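Local coordinates for protein apical membrane antigen AMA1 (Toxoplasma gondii ME49, PDB 4YIV) that takes part in host cell invasion as an essential microneme protein of the moving junction, the ring formed between the parasite's apical tip and the target host cell membrane, at residues Y90-F101 with P191-K199; P370-V378 with K382-G390. One frame throughout, in Å; residues are numbered along the deposited sequence.

Contact 1 (Y90-F101 with P191-K199). With CD (cadmium ion), chain C.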
loop_
_atom_site.group_PDB
_atom_site.type_symbol
_atom_site.label_atom_id
_atom_site.label_comp_id
_atom_site.label_asym_id
_atom_site.label_seq_id
_atom_site.Cartn_x
_atom_site.Cartn_y
_atom_site.Cartn_z
ATOM N N TYR A 90 4.795 18.519 -25.553
ATOM C CA TYR A 90 4.045 19.516 -24.785
ATOM C C TYR A 90 3.675 20.692 -25.694
ATOM O O TYR A 90 2.561 21.220 -25.645
ATOM C CB TYR A 90 4.878 19.991 -23.631
ATOM C CG TYR A 90 4.250 20.989 -22.717
ATOM C CD1 TYR A 90 2.872 21.078 -22.543
ATOM C CD2 TYR A 90 5.063 21.848 -21.991
ATOM C CE1 TYR A 90 2.335 22.020 -21.663
ATOM C CE2 TYR A 90 4.546 22.768 -21.120
ATOM C CZ TYR A 90 3.186 22.856 -20.950
ATOM O OH TYR A 90 2.702 23.815 -20.074
ATOM N N LYS A 91 4.623 21.116 -26.514
ATOM C CA LYS A 91 4.308 22.175 -27.468
ATOM C C LYS A 91 3.187 21.711 -28.395
ATOM O O LYS A 91 2.268 22.469 -28.649
ATOM C CB LYS A 91 5.535 22.599 -28.261
ATOM C CG LYS A 91 6.073 23.948 -27.796
ATOM C CD LYS A 91 7.590 24.019 -27.886
ATOM C CE LYS A 91 8.153 25.180 -27.074
ATOM N NZ LYS A 91 9.651 25.190 -27.112
ATOM N N GLN A 92 3.226 20.459 -28.848
ATOM C CA GLN A 92 2.155 19.932 -29.704
ATOM C C GLN A 92 0.793 19.823 -29.020
ATOM O O GLN A 92 -0.226 19.955 -29.676
ATOM C CB GLN A 92 2.531 18.555 -30.251
ATOM C CG GLN A 92 3.593 18.601 -31.325
ATOM C CD GLN A 92 4.041 17.212 -31.756
ATOM O OE1 GLN A 92 3.466 16.197 -31.339
ATOM N NE2 GLN A 92 5.081 17.161 -32.590
ATOM N N SER A 93 0.753 19.551 -27.718
ATOM C CA SER A 93 -0.528 19.364 -27.053
ATOM C C SER A 93 -1.111 20.675 -26.534
ATOM O O SER A 93 -2.327 20.810 -26.407
ATOM C CB SER A 93 -0.379 18.372 -25.886
ATOM O OG SER A 93 0.439 18.919 -24.859
ATOM N N GLY A 94 -0.249 21.622 -26.188
ATOM C CA GLY A 94 -0.665 22.757 -25.367
ATOM C C GLY A 94 -0.975 22.281 -23.945
ATOM O O GLY A 94 -0.650 21.138 -23.603
ATOM N N ASN A 95 -1.577 23.135 -23.111
ATOM C CA ASN A 95 -1.862 22.777 -21.714
ATOM C C ASN A 95 -3.069 21.840 -21.599
ATOM O O ASN A 95 -4.003 21.960 -22.367
ATOM C CB ASN A 95 -2.133 24.027 -20.873
ATOM C CG ASN A 95 -0.891 24.787 -20.548
ATOM O OD1 ASN A 95 0.185 24.221 -20.403
ATOM N ND2 ASN A 95 -1.030 26.095 -20.432
ATOM N N PRO A 96 -3.075 20.918 -20.614
ATOM C CA PRO A 96 -2.023 20.610 -19.644
ATOM C C PRO A 96 -0.951 19.696 -20.249
ATOM O O PRO A 96 -1.074 19.233 -21.393
ATOM C CB PRO A 96 -2.796 19.897 -18.529
ATOM C CG PRO A 96 -3.813 19.103 -19.255
ATOM C CD PRO A 96 -4.235 20.020 -20.427
ATOM N N LEU A 97 0.106 19.468 -19.485
ATOM C CA LEU A 97 1.127 18.505 -19.860
ATOM C C LEU A 97 0.464 17.213 -20.285
ATOM O O LEU A 97 -0.457 16.730 -19.618
ATOM C CB LEU A 97 2.078 18.250 -18.689
ATOM C CG LEU A 97 2.955 19.436 -18.301
ATOM C CD1 LEU A 97 3.421 19.269 -16.870
ATOM C CD2 LEU A 97 4.142 19.559 -19.250
ATOM N N PRO A 98 0.886 16.659 -21.428
ATOM C CA PRO A 98 0.381 15.345 -21.789
ATOM C C PRO A 98 1.247 14.242 -21.120
ATOM O O PRO A 98 2.070 14.536 -20.243
ATOM C CB PRO A 98 0.519 15.334 -23.321
ATOM C CG PRO A 98 1.767 16.171 -23.562
ATOM C CD PRO A 98 1.824 17.196 -22.438
ATOM N N GLY A 99 1.050 13.001 -21.528
ATOM C CA GLY A 99 1.905 11.906 -21.069
ATOM C C GLY A 99 1.570 11.471 -19.644
ATOM O O GLY A 99 0.443 11.666 -19.157
ATOM N N GLY A 100 2.549 10.866 -18.967
ATOM C CA GLY A 100 2.336 10.388 -17.610
ATOM C C GLY A 100 3.521 10.675 -16.722
ATOM O O GLY A 100 4.167 11.739 -16.823
ATOM N N PHE A 101 3.810 9.726 -15.835
ATOM C CA PHE A 101 4.749 9.942 -14.743
ATOM C C PHE A 101 6.056 9.187 -14.951
ATOM O O PHE A 101 7.014 9.426 -14.220
ATOM C CB PHE A 101 4.161 9.491 -13.417
ATOM C CG PHE A 101 3.110 10.407 -12.824
ATOM C CD1 PHE A 101 2.571 11.479 -13.516
ATOM C CD2 PHE A 101 2.666 10.163 -11.548
ATOM C CE1 PHE A 101 1.616 12.285 -12.913
ATOM C CE2 PHE A 101 1.719 10.935 -10.956
ATOM C CZ PHE A 101 1.194 12.023 -11.644
ATOM N N PRO A 191 -7.604 26.354 -18.673
ATOM C CA PRO A 191 -6.672 26.050 -19.765
ATOM C C PRO A 191 -5.320 26.703 -19.572
ATOM O O PRO A 191 -4.357 26.348 -20.237
ATOM C CB PRO A 191 -7.372 26.626 -21.006
ATOM C CG PRO A 191 -8.217 27.776 -20.429
ATOM C CD PRO A 191 -8.696 27.252 -19.115
ATOM N N ASP A 192 -5.223 27.651 -18.666
ATOM C CA ASP A 192 -3.955 28.310 -18.397
ATOM C C ASP A 192 -2.943 27.499 -17.602
ATOM O O ASP A 192 -1.794 27.869 -17.506
ATOM C CB ASP A 192 -4.198 29.527 -17.532
ATOM C CG ASP A 192 -4.914 30.617 -18.245
ATOM O OD1 ASP A 192 -5.385 30.391 -19.364
ATOM O OD2 ASP A 192 -4.988 31.695 -17.657
ATOM N N LEU A 193 -3.390 26.430 -16.974
ATOM C CA LEU A 193 -2.533 25.700 -16.050
ATOM C C LEU A 193 -1.733 24.579 -16.702
ATOM O O LEU A 193 -2.236 23.830 -17.549
ATOM C CB LEU A 193 -3.374 25.118 -14.910
ATOM C CG LEU A 193 -4.069 26.146 -14.023
ATOM C CD1 LEU A 193 -4.919 25.443 -12.981
ATOM C CD2 LEU A 193 -3.060 27.058 -13.348
ATOM N N THR A 194 -0.487 24.450 -16.253
ATOM C CA THR A 194 0.418 23.458 -16.788
ATOM C C THR A 194 0.020 22.035 -16.363
ATOM O O THR A 194 0.062 21.101 -17.174
ATOM C CB THR A 194 1.888 23.754 -16.335
ATOM O OG1 THR A 194 2.258 25.051 -16.820
ATOM C CG2 THR A 194 2.839 22.728 -16.906
ATOM N N TRP A 195 -0.359 21.874 -15.101
ATOM C CA TRP A 195 -0.687 20.559 -14.568
ATOM C C TRP A 195 -2.178 20.247 -14.618
ATOM O O TRP A 195 -3.035 21.074 -14.290
ATOM C CB TRP A 195 -0.198 20.431 -13.127
ATOM C CG TRP A 195 1.277 20.180 -13.053
ATOM C CD1 TRP A 195 2.270 21.089 -12.797
ATOM C CD2 TRP A 195 1.915 18.926 -13.262
ATOM N NE1 TRP A 195 3.497 20.466 -12.840
ATOM C CE2 TRP A 195 3.304 19.136 -13.130
ATOM C CE3 TRP A 195 1.446 17.638 -13.559
ATOM C CZ2 TRP A 195 4.226 18.109 -13.282
ATOM C CZ3 TRP A 195 2.376 16.613 -13.719
ATOM C CH2 TRP A 195 3.743 16.857 -13.570
ATOM N N TYR A 196 -2.439 19.011 -15.001
ATOM C CA TYR A 196 -3.704 18.333 -14.768
ATOM C C TYR A 196 -3.751 17.873 -13.310
ATOM O O TYR A 196 -2.719 17.679 -12.658
ATOM C CB TYR A 196 -3.867 17.143 -15.722
ATOM C CG TYR A 196 -2.630 16.245 -15.725
ATOM C CD1 TYR A 196 -2.429 15.294 -14.722
ATOM C CD2 TYR A 196 -1.642 16.406 -16.686
ATOM C CE1 TYR A 196 -1.278 14.504 -14.707
ATOM C CE2 TYR A 196 -0.481 15.614 -16.696
ATOM C CZ TYR A 196 -0.297 14.668 -15.695
ATOM O OH TYR A 196 0.874 13.911 -15.714
ATOM N N CYS A 197 -4.966 17.703 -12.815
ATOM C CA CYS A 197 -5.197 17.214 -11.481
ATOM C C CYS A 197 -5.042 15.694 -11.503
ATOM O O CYS A 197 -5.198 15.052 -12.546
ATOM C CB CYS A 197 -6.591 17.609 -10.989
ATOM S SG CYS A 197 -6.790 19.435 -10.713
ATOM N N PHE A 198 -4.745 15.135 -10.344
ATOM C CA PHE A 198 -4.585 13.687 -10.229
ATOM C C PHE A 198 -4.685 13.321 -8.769
ATOM O O PHE A 198 -4.491 14.159 -7.908
ATOM C CB PHE A 198 -3.253 13.219 -10.828
ATOM C CG PHE A 198 -2.049 13.991 -10.341
ATOM C CD1 PHE A 198 -1.348 13.586 -9.219
ATOM C CD2 PHE A 198 -1.584 15.105 -11.053
ATOM C CE1 PHE A 198 -0.240 14.305 -8.772
ATOM C CE2 PHE A 198 -0.460 15.813 -10.628
ATOM C CZ PHE A 198 0.213 15.414 -9.480
ATOM N N LYS A 199 -5.001 12.064 -8.493
ATOM C CA LYS A 199 -5.103 11.597 -7.119
ATOM C C LYS A 199 -4.903 10.075 -7.094
ATOM O O LYS A 199 -5.126 9.392 -8.119
ATOM C CB LYS A 199 -6.465 11.944 -6.514
ATOM C CG LYS A 199 -7.619 11.196 -7.148
ATOM C CD LYS A 199 -8.965 11.589 -6.528
ATOM C CE LYS A 199 -10.119 10.951 -7.318
ATOM N NZ LYS A 199 -11.441 11.552 -6.943
HETATM CD CD CD C . -6.548 32.845 -19.246
HETATM O O HOH W 1 0.998 27.642 -18.311
HETATM O O HOH W 2 2.792 14.042 -17.600
#
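Asn95, Pro96 and Leu97, in the loop that leaves helix 87-93, meet Thr194, Trp195 and Tyr196 in a mainly loop-to-loop contact of the AMA1 ectodomain, a PAN-clan protein. The helix end (Tyr90) and the start of strand 198-201 (Phe198) also take part. The peptide bond before Pro96 is cis. The one strong direct hydrogen bond across the contact follows, Leu97 N to Thr194 O at 2.8 Å and nearly straight (167°). Leu97 points its two methyls at two rings. CD1 sits over one face of Trp195, 3.8 Å from the centroid of the six-membered ring, a CH-pi contact. CD2 lies over the centre of the Tyr90 ring. Tyr90 OH touches Thr194 CG2 at 3.4 Å and gives a 2.6 Å hydrogen bond to Asn95 OD1, which fixes the amide. Asn95 ND2 makes weak bonds to Pro191 O and to a water also held by Asp192 O and Thr194 OG1. Asp192 binds a cadmium ion through both carboxylate oxygens. Tyr196 has CG between the backbone N and the carbonyl carbon (chi1 50°). Pro96 CG packs on its CB, and its OH lies at the Phe101 ring edge, 3.3 Å from Phe101 CE1. The edge of Phe101 meets the face of Phe198 in a T-shaped stack, planes at 83°. A second water donates to Pro98 O and Gly100 O and accepts from Tyr196 OH at 2.7 Å.

Contact 2 (P370-V378 with K382-G390)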
loop_
_atom_site.group_PDB
_atom_site.type_symbol
_atom_site.label_atom_id
_atom_site.label_comp_id
_atom_site.label_asym_id
_atom_site.label_seq_id
_atom_site.Cartn_x
_atom_site.Cartn_y
_atom_site.Cartn_z
ATOM N N PRO A 370 -5.841 -26.126 23.700
ATOM C CA PRO A 370 -6.901 -26.326 24.703
ATOM C C PRO A 370 -7.918 -25.182 24.790
ATOM O O PRO A 370 -7.505 -24.024 24.779
ATOM C CB PRO A 370 -6.116 -26.408 26.015
ATOM C CG PRO A 370 -4.929 -25.514 25.781
ATOM C CD PRO A 370 -4.567 -25.706 24.320
ATOM N N ASP A 371 -9.207 -25.501 24.906
ATOM C CA ASP A 371 -10.237 -24.481 25.117
ATOM C C ASP A 371 -9.900 -23.627 26.354
ATOM O O ASP A 371 -10.020 -24.089 27.488
ATOM C CB ASP A 371 -11.632 -25.119 25.276
ATOM C CG ASP A 371 -12.243 -25.565 23.947
ATOM O OD1 ASP A 371 -11.485 -25.876 23.001
ATOM O OD2 ASP A 371 -13.491 -25.612 23.850
ATOM N N SER A 372 -9.478 -22.384 26.118
ATOM C CA SER A 372 -9.070 -21.463 27.183
ATOM C C SER A 372 -10.094 -20.345 27.367
ATOM O O SER A 372 -10.415 -19.635 26.410
ATOM C CB SER A 372 -7.703 -20.849 26.866
ATOM O OG SER A 372 -6.788 -21.834 26.418
ATOM N N PHE A 373 -10.607 -20.192 28.590
ATOM C CA PHE A 373 -11.501 -19.082 28.912
ATOM C C PHE A 373 -10.764 -18.087 29.796
ATOM O O PHE A 373 -9.830 -18.459 30.512
ATOM C CB PHE A 373 -12.773 -19.568 29.605
ATOM C CG PHE A 373 -13.667 -20.399 28.731
ATOM C CD1 PHE A 373 -13.393 -21.741 28.515
ATOM C CD2 PHE A 373 -14.794 -19.846 28.142
ATOM C CE1 PHE A 373 -14.225 -22.518 27.714
ATOM C CE2 PHE A 373 -15.630 -20.619 27.342
ATOM C CZ PHE A 373 -15.344 -21.957 27.131
ATOM N N GLY A 374 -11.178 -16.823 29.725
ATOM C CA GLY A 374 -10.527 -15.748 30.454
ATOM C C GLY A 374 -11.490 -15.051 31.394
ATOM O O GLY A 374 -12.706 -15.284 31.332
ATOM N N ALA A 375 -10.943 -14.188 32.252
ATOM C CA ALA A 375 -11.725 -13.516 33.293
ATOM C C ALA A 375 -12.879 -12.736 32.689
ATOM O O ALA A 375 -12.769 -12.205 31.582
ATOM C CB ALA A 375 -10.846 -12.599 34.103
ATOM N N CYS A 376 -13.987 -12.661 33.415
ATOM C CA CYS A 376 -15.180 -12.046 32.861
ATOM C C CYS A 376 -14.990 -10.546 32.767
ATOM O O CYS A 376 -14.540 -9.903 33.713
ATOM C CB CYS A 376 -16.413 -12.360 33.699
ATOM S SG CYS A 376 -17.904 -11.561 33.069
ATOM N N ASP A 377 -15.320 -10.003 31.603
ATOM C CA ASP A 377 -15.379 -8.567 31.412
ATOM C C ASP A 377 -16.736 -8.094 31.927
ATOM O O ASP A 377 -17.745 -8.212 31.236
ATOM C CB ASP A 377 -15.171 -8.214 29.930
ATOM C CG ASP A 377 -15.335 -6.730 29.641
ATOM O OD1 ASP A 377 -15.336 -5.917 30.592
ATOM O OD2 ASP A 377 -15.456 -6.378 28.447
ATOM N N VAL A 378 -16.754 -7.581 33.154
ATOM C CA VAL A 378 -17.999 -7.146 33.780
ATOM C C VAL A 378 -18.631 -5.969 33.035
ATOM O O VAL A 378 -19.853 -5.904 32.902
ATOM C CB VAL A 378 -17.770 -6.763 35.258
ATOM C CG1 VAL A 378 -17.389 -8.003 36.064
ATOM C CG2 VAL A 378 -16.697 -5.682 35.392
ATOM N N LYS A 382 -18.939 -10.316 29.028
ATOM C CA LYS A 382 -18.520 -11.344 28.088
ATOM C C LYS A 382 -17.137 -11.825 28.524
ATOM O O LYS A 382 -16.489 -11.183 29.350
ATOM C CB LYS A 382 -18.505 -10.804 26.657
ATOM C CG LYS A 382 -19.884 -10.614 26.042
ATOM C CD LYS A 382 -19.809 -9.816 24.748
ATOM C CE LYS A 382 -21.062 -9.972 23.900
ATOM N NZ LYS A 382 -21.430 -11.396 23.683
ATOM N N ARG A 383 -16.694 -12.960 27.990
ATOM C CA ARG A 383 -15.366 -13.495 28.307
ATOM C C ARG A 383 -14.672 -14.057 27.068
ATOM O O ARG A 383 -15.319 -14.571 26.149
ATOM C CB ARG A 383 -15.472 -14.586 29.375
ATOM C CG ARG A 383 -16.615 -15.538 29.112
ATOM C CD ARG A 383 -16.903 -16.468 30.271
ATOM N NE ARG A 383 -17.913 -17.432 29.866
ATOM C CZ ARG A 383 -19.182 -17.129 29.599
ATOM N NH1 ARG A 383 -19.641 -15.884 29.711
ATOM N NH2 ARG A 383 -20.005 -18.092 29.223
ATOM N N GLN A 384 -13.349 -13.962 27.051
ATOM C CA GLN A 384 -12.579 -14.504 25.944
ATOM C C GLN A 384 -12.709 -16.018 25.892
ATOM O O GLN A 384 -12.786 -16.686 26.923
ATOM C CB GLN A 384 -11.109 -14.115 26.067
ATOM C CG GLN A 384 -10.188 -14.717 25.007
ATOM C CD GLN A 384 -10.329 -14.058 23.634
ATOM O OE1 GLN A 384 -10.926 -12.984 23.498
ATOM N NE2 GLN A 384 -9.774 -14.706 22.608
ATOM N N LYS A 385 -12.745 -16.542 24.674
ATOM C CA LYS A 385 -12.692 -17.972 24.427
ATOM C C LYS A 385 -11.699 -18.225 23.300
ATOM O O LYS A 385 -11.947 -17.885 22.145
ATOM C CB LYS A 385 -14.072 -18.519 24.065
ATOM C CG LYS A 385 -14.108 -20.034 23.981
ATOM C CD LYS A 385 -15.450 -20.562 23.487
ATOM C CE LYS A 385 -15.367 -22.065 23.203
ATOM N NZ LYS A 385 -16.428 -22.499 22.257
ATOM N N THR A 386 -10.562 -18.799 23.655
ATOM C CA THR A 386 -9.505 -19.097 22.706
ATOM C C THR A 386 -9.322 -20.602 22.561
ATOM O O THR A 386 -8.807 -21.265 23.465
ATOM C CB THR A 386 -8.190 -18.478 23.155
ATOM O OG1 THR A 386 -8.414 -17.124 23.557
ATOM C CG2 THR A 386 -7.181 -18.519 22.033
ATOM N N SER A 387 -9.741 -21.136 21.420
ATOM C CA SER A 387 -9.689 -22.573 21.186
ATOM C C SER A 387 -9.091 -22.931 19.823
ATOM O O SER A 387 -8.483 -22.092 19.154
ATOM C CB SER A 387 -11.093 -23.138 21.296
ATOM O OG SER A 387 -11.927 -22.581 20.298
ATOM N N CYS A 388 -9.259 -24.192 19.430
ATOM C CA CYS A 388 -8.833 -24.664 18.121
ATOM C C CYS A 388 -9.985 -25.384 17.450
ATOM O O CYS A 388 -10.643 -26.206 18.071
ATOM C CB CYS A 388 -7.626 -25.586 18.245
ATOM S SG CYS A 388 -7.020 -26.209 16.660
ATOM N N VAL A 389 -10.232 -25.062 16.187
ATOM C CA VAL A 389 -11.341 -25.639 15.434
ATOM C C VAL A 389 -10.976 -25.687 13.958
ATOM O O VAL A 389 -10.459 -24.709 13.404
ATOM C CB VAL A 389 -12.646 -24.835 15.611
ATOM C CG1 VAL A 389 -13.812 -25.489 14.845
ATOM C CG2 VAL A 389 -12.991 -24.691 17.076
ATOM N N GLY A 390 -11.251 -26.828 13.326
ATOM C CA GLY A 390 -10.911 -27.036 11.927
ATOM C C GLY A 390 -9.431 -26.797 11.698
ATOM O O GLY A 390 -9.030 -26.309 10.638
#
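Phe373 and Lys385 face each other as a non-hydrogen-bonded antiparallel pair, and their side chains run side by side in the same direction. Lys385 has CG anti to the backbone N (chi1 -172°) and stays extended beyond it, so its methylenes pass along the phenyl ring. CG lies over one ring face, 4.1 Å from the centroid, in a CH-pi contact. Lys385 NZ ends 4.6 Å from Asp371 OD2, too long for a salt bridge, though the opposite charges probably attract. The other oxygen of this carboxylate, Asp371 OD1, comes within 3.2 Å of Ser387 CB. Ser372 and Thr386 form the neighbouring hydrogen-bonded pair, with side chains on the other face of the sheet. Thr386 N to Ser372 O is 2.9 Å and nearly straight (171°). Ser372 OG turns back to Pro370 O, approaching from above its carbonyl plane. On the Thr386 side, Gln384 bends at CG (chi2 75°), which brings NE2 to Thr386 OG1 at 2.9 Å; its OE1 takes a bond from Cys246 N. Past Gly374 the register slips by one residue. Pairing resumes where Asp377 N bonds Lys382 O at 2.8 Å, and the Asp377 carboxylate makes a salt bridge with Arg245. Cys388 is disulfide-bonded to Cys364. Strand 392-397 completes the small three-stranded antiparallel sheet, in which 370-378 and 382-390 form an irregular beta hairpin.

The contacts come in series along the chain: contact 1 closes at residue 199, well before contact 2 opens at 370. Their centres are about 59 Å apart, and the nearest atoms about 39 Å. They lie on opposite sides of the chain's centre and share no helix or sheet. Contact 1 brings together segments 90 residues apart at their closest ends, running into the two-stranded sheet of 65-68 and 198-201. Contact 2 is local, with three residues between its segments, and belongs to the C-terminal sheet, which touches strand 245-248 through Arg245 and Cys246. Each contact also holds one cysteine of a disulfide, Cys197 with Cys184 and Cys388 with Cys364, a covalent tie to another part of the chain.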